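Local coordinates for ferulic acid decarboxylase 1 (Candida dubliniensis, PDB 4ZAD), which catalyses the prenylated-flavin-dependent decarboxylation of aromatic acrylic acids such as ferulic, p-coumaric and cinnamic acid to vinyl products, at residues V107-P112 against G245-Q250; E242-G245 against A251-V254. One frame throughout, in Å; residues are numbered along the deposited sequence.

Contact 1: V107-P112 against G245-Q250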
loop_
_atom_site.group_PDB
_atom_site.type_symbol
_atom_site.label_atom_id
_atom_site.label_comp_id
_atom_site.label_asym_id
_atom_site.label_seq_id
_atom_site.Cartn_x
_atom_site.Cartn_y
_atom_site.Cartn_z
ATOM N N VAL A 107 -20.537 8.797 -14.914
ATOM C CA VAL A 107 -20.711 10.231 -14.700
ATOM C C VAL A 107 -21.370 10.910 -15.909
ATOM O O VAL A 107 -22.335 11.664 -15.755
ATOM C CB VAL A 107 -19.341 10.903 -14.353
ATOM C CG1 VAL A 107 -19.409 12.426 -14.462
ATOM C CG2 VAL A 107 -18.890 10.439 -12.952
ATOM N N ALA A 108 -20.871 10.610 -17.104
ATOM C CA ALA A 108 -21.358 11.241 -18.332
ATOM C C ALA A 108 -22.851 11.024 -18.501
ATOM O O ALA A 108 -23.564 11.917 -18.970
ATOM C CB ALA A 108 -20.629 10.708 -19.516
ATOM N N ASN A 109 -23.322 9.844 -18.092
ATOM C CA ASN A 109 -24.725 9.458 -18.285
ATOM C C ASN A 109 -25.658 9.726 -17.072
ATOM O O ASN A 109 -26.824 9.302 -17.067
ATOM C CB ASN A 109 -24.789 7.998 -18.757
ATOM C CG ASN A 109 -24.436 7.837 -20.260
ATOM O OD1 ASN A 109 -25.321 7.866 -21.122
ATOM N ND2 ASN A 109 -23.149 7.634 -20.562
ATOM N N ARG A 110 -25.165 10.487 -16.097
ATOM C CA ARG A 110 -25.947 10.862 -14.905
ATOM C C ARG A 110 -26.928 12.045 -15.058
ATOM O O ARG A 110 -27.791 12.235 -14.240
ATOM C CB ARG A 110 -25.022 11.086 -13.679
ATOM C CG ARG A 110 -24.749 9.797 -12.882
ATOM C CD ARG A 110 -25.938 9.366 -12.040
ATOM N NE ARG A 110 -25.994 10.152 -10.822
ATOM C CZ ARG A 110 -26.831 11.168 -10.579
ATOM N NH1 ARG A 110 -27.758 11.534 -11.447
ATOM N NH2 ARG A 110 -26.759 11.815 -9.425
ATOM N N ASN A 111 -26.789 12.843 -16.088
ATOM C CA ASN A 111 -27.771 13.875 -16.409
ATOM C C ASN A 111 -29.117 13.216 -16.746
ATOM O O ASN A 111 -29.200 12.499 -17.709
ATOM C CB ASN A 111 -27.195 14.592 -17.628
ATOM C CG ASN A 111 -27.932 15.841 -18.016
ATOM O OD1 ASN A 111 -29.070 16.105 -17.599
ATOM N ND2 ASN A 111 -27.269 16.630 -18.871
ATOM N N PRO A 112 -30.177 13.445 -15.961
ATOM C CA PRO A 112 -31.455 12.752 -16.222
ATOM C C PRO A 112 -32.033 12.835 -17.648
ATOM O O PRO A 112 -32.850 11.984 -18.012
ATOM C CB PRO A 112 -32.429 13.422 -15.220
ATOM C CG PRO A 112 -31.594 13.832 -14.106
ATOM C CD PRO A 112 -30.245 14.219 -14.708
ATOM N N GLY A 245 -31.363 2.294 -18.376
ATOM C CA GLY A 245 -31.769 2.528 -19.761
ATOM C C GLY A 245 -30.849 3.467 -20.572
ATOM O O GLY A 245 -30.441 3.154 -21.692
ATOM N N GLY A 246 -30.499 4.604 -19.993
ATOM C CA GLY A 246 -29.615 5.529 -20.668
ATOM C C GLY A 246 -28.282 4.844 -20.936
ATOM O O GLY A 246 -27.774 4.846 -22.053
ATOM N N LEU A 247 -27.735 4.240 -19.892
ATOM C CA LEU A 247 -26.443 3.601 -19.967
ATOM C C LEU A 247 -26.438 2.602 -21.125
ATOM O O LEU A 247 -25.442 2.473 -21.840
ATOM C CB LEU A 247 -26.115 2.927 -18.614
ATOM C CG LEU A 247 -25.715 3.881 -17.485
ATOM C CD1 LEU A 247 -25.873 3.261 -16.106
ATOM C CD2 LEU A 247 -24.290 4.325 -17.716
ATOM N N CYS A 248 -27.561 1.918 -21.322
ATOM C CA CYS A 248 -27.666 0.970 -22.408
ATOM C C CYS A 248 -28.191 1.594 -23.733
ATOM O O CYS A 248 -28.368 0.870 -24.709
ATOM C CB CYS A 248 -28.565 -0.209 -21.994
ATOM S SG CYS A 248 -28.141 -0.988 -20.425
ATOM N N ASN A 249 -28.405 2.915 -23.771
ATOM C CA ASN A 249 -29.082 3.588 -24.903
ATOM C C ASN A 249 -30.292 2.764 -25.372
ATOM O O ASN A 249 -30.535 2.604 -26.550
ATOM C CB ASN A 249 -28.105 3.909 -26.080
ATOM C CG ASN A 249 -28.717 4.941 -27.118
ATOM O OD1 ASN A 249 -29.158 6.059 -26.753
ATOM N ND2 ASN A 249 -28.748 4.544 -28.406
ATOM N N GLN A 250 -31.036 2.239 -24.410
ATOM C CA GLN A 250 -32.081 1.281 -24.665
ATOM C C GLN A 250 -32.862 0.904 -23.394
ATOM O O GLN A 250 -32.283 0.456 -22.431
ATOM C CB GLN A 250 -31.488 -0.009 -25.230
ATOM C CG GLN A 250 -32.588 -1.001 -25.523
ATOM C CD GLN A 250 -32.123 -2.245 -26.155
ATOM O OE1 GLN A 250 -31.107 -2.272 -26.859
ATOM N NE2 GLN A 250 -32.883 -3.315 -25.929
#
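The side-chain amide of Asn109 turns one of its faces to the last turn of helix 240-247. On that side, set back over the root of the side chain, stands Leu247, whose methyl CD2 is 3.9 Å from CB of Asn109. On the same side, toward the far end of the amide, lies the carbonyl of Gly246, with its O 4.0 Å from OD1 of Asn109. Two acceptors cannot bond to each other, so these oxygens merely pass. The donor end is used elsewhere: ND2 of Asn109 bonds back to the carbonyl O of Phe105, in the last turn of helix 99-108, which Asn109 follows. The first torsion (chi1 -77°) sets CG beside the backbone N, and chi2 of -92° gives the amide the turn from which ND2 makes that bond. Asparagine suits the spot, its short CB meeting the leucine methyl while its ND2 donor serves the helix end. Gly246 presents backbone alone here, its O being the part nearest the amide. Beyond it, helix 240-247 finishes in a Schellman motif: Gln250 N bonds to Gly245 O at 2.9 Å and Asn249 N to Gly246 O at 2.7 Å. Asn249 takes the positive phi (42°) that this ending requires, a conformation asparagine tolerates well. The contact thus sets the C-terminal end of helix 99-108 against that of helix 240-247. Leu247 also reaches Phe105 and Leu106 of the former and Val229 of helix 224-230, while Arg110, beside Asn109, forms a salt bridge with Glu341 of helix 334-347.

Contact 2: E242-G245 against A251-V254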
loop_
_atom_site.group_PDB
_atom_site.type_symbol
_atom_site.label_atom_id
_atom_site.label_comp_id
_atom_site.label_asym_id
_atom_site.label_seq_id
_atom_site.Cartn_x
_atom_site.Cartn_y
_atom_site.Cartn_z
ATOM N N GLU A 242 -34.243 3.798 -14.957
ATOM C CA GLU A 242 -34.182 4.868 -15.953
ATOM C C GLU A 242 -32.708 5.222 -16.295
ATOM O O GLU A 242 -32.366 5.481 -17.441
ATOM C CB GLU A 242 -34.930 6.091 -15.423
ATOM C CG GLU A 242 -36.362 5.815 -15.009
ATOM C CD GLU A 242 -37.165 7.069 -14.603
ATOM O OE1 GLU A 242 -36.571 8.164 -14.328
ATOM O OE2 GLU A 242 -38.423 6.927 -14.545
ATOM N N TYR A 243 -31.832 5.228 -15.289
ATOM C CA TYR A 243 -30.388 5.397 -15.512
ATOM C C TYR A 243 -29.871 4.176 -16.239
ATOM O O TYR A 243 -29.089 4.307 -17.165
ATOM C CB TYR A 243 -29.679 5.574 -14.191
ATOM C CG TYR A 243 -28.184 5.814 -14.194
ATOM C CD1 TYR A 243 -27.588 6.844 -14.935
ATOM C CD2 TYR A 243 -27.365 5.091 -13.345
ATOM C CE1 TYR A 243 -26.203 7.071 -14.868
ATOM C CE2 TYR A 243 -25.984 5.325 -13.268
ATOM C CZ TYR A 243 -25.413 6.308 -14.019
ATOM O OH TYR A 243 -24.050 6.481 -13.930
ATOM N N ILE A 244 -30.335 2.982 -15.875
ATOM C CA ILE A 244 -29.835 1.776 -16.567
ATOM C C ILE A 244 -30.153 1.860 -18.060
ATOM O O ILE A 244 -29.295 1.581 -18.892
ATOM C CB ILE A 244 -30.347 0.446 -15.957
ATOM C CG1 ILE A 244 -29.818 0.265 -14.503
ATOM C CG2 ILE A 244 -29.921 -0.699 -16.812
ATOM C CD1 ILE A 244 -30.740 -0.472 -13.616
ATOM N N GLY A 245 -31.363 2.294 -18.376
ATOM C CA GLY A 245 -31.769 2.528 -19.761
ATOM C C GLY A 245 -30.849 3.467 -20.572
ATOM O O GLY A 245 -30.441 3.154 -21.692
ATOM N N ALA A 251 -34.189 1.035 -23.458
ATOM C CA ALA A 251 -35.138 0.630 -22.418
ATOM C C ALA A 251 -34.925 -0.799 -21.911
ATOM O O ALA A 251 -34.999 -1.741 -22.698
ATOM C CB ALA A 251 -36.552 0.716 -22.976
ATOM N N VAL A 252 -34.759 -0.974 -20.602
ATOM C CA VAL A 252 -34.764 -2.313 -20.057
ATOM C C VAL A 252 -36.131 -2.969 -20.217
ATOM O O VAL A 252 -37.137 -2.543 -19.646
ATOM C CB VAL A 252 -34.356 -2.381 -18.578
ATOM C CG1 VAL A 252 -34.267 -3.873 -18.132
ATOM C CG2 VAL A 252 -33.017 -1.667 -18.360
ATOM N N PRO A 253 -36.177 -4.008 -21.023
ATOM C CA PRO A 253 -37.413 -4.743 -21.119
ATOM C C PRO A 253 -37.791 -5.447 -19.790
ATOM O O PRO A 253 -36.994 -6.178 -19.237
ATOM C CB PRO A 253 -37.118 -5.746 -22.227
ATOM C CG PRO A 253 -35.658 -5.906 -22.253
ATOM C CD PRO A 253 -35.056 -4.672 -21.692
ATOM N N VAL A 254 -39.000 -5.197 -19.299
ATOM C CA VAL A 254 -39.465 -5.712 -18.021
ATOM C C VAL A 254 -40.820 -6.405 -18.150
ATOM O O VAL A 254 -41.630 -6.111 -19.048
ATOM C CB VAL A 254 -39.602 -4.583 -16.892
ATOM C CG1 VAL A 254 -38.276 -3.817 -16.637
ATOM C CG2 VAL A 254 -40.737 -3.587 -17.165
#
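Ile244 and Val252 meet methyl to methyl, CG2 of Ile244 lying 3.6 Å from CG2 of Val252, and the same valine methyl is 4.2 Å from CB of Ile244. The two side chains approach at a slant. The valine methyl also lies loosely against the helix backbone, with Gly245 N 4.3 Å from Val252 CG2. In Ile244 the touching methyl is anti to the backbone N, beside the carbonyl carbon; in Val252, with CG1 anti to N (chi1 -175°), CG2 is left beside the backbone N and directed at the helix, which makes it the branch that touches. Branching at CB suits both residues, since it puts a methyl close to the main chain of each, where the two segments meet.

The backbones come close as well: Gly245 CA and Ala251 CA are 4.7 Å apart, and Gly245 offers only backbone there. Ala251 turns its own methyl away from the helix. One step further out, Val252 is held in place by backbone hydrogen bonding with Val119, while Ile244 packs on Ala225, Ala226 and Val229 of helix 224-230. The side chain of Ile244 also comes within about 4 Å of that of Trp175, which binds the prenylated FMN, placing this apolar cluster next to a residue of the cofactor site. The contact therefore seats helix 240-247 against the residues leading into strand 253-256, the central strand of a small three-stranded mixed sheet, with strand 119-120 parallel on one flank, strand 263-265 antiparallel on the other, and helix 224-230 packed on Ile244.

In the fold
From the N terminus, the chain first reaches the end of helix 99-108, and contact 1 closes a long loop by bringing 107-112 to 245-250, with 132 residues between them. Contact 2 closes a short one, five residues from 242-245 to 251-254, as the chain leaves helix 240-247 for strand 253-256. The two loops cross: 242-245 falls within the long loop, 251-254 beyond its end, and Gly245 belongs to both contacts. Tyr243 joins them directly, its OH bonding to Leu106 O and its ring packing beside Asn109 and Arg110. Helix 240-247 is thereby tied to helix 99-108 and to the three-stranded sheet.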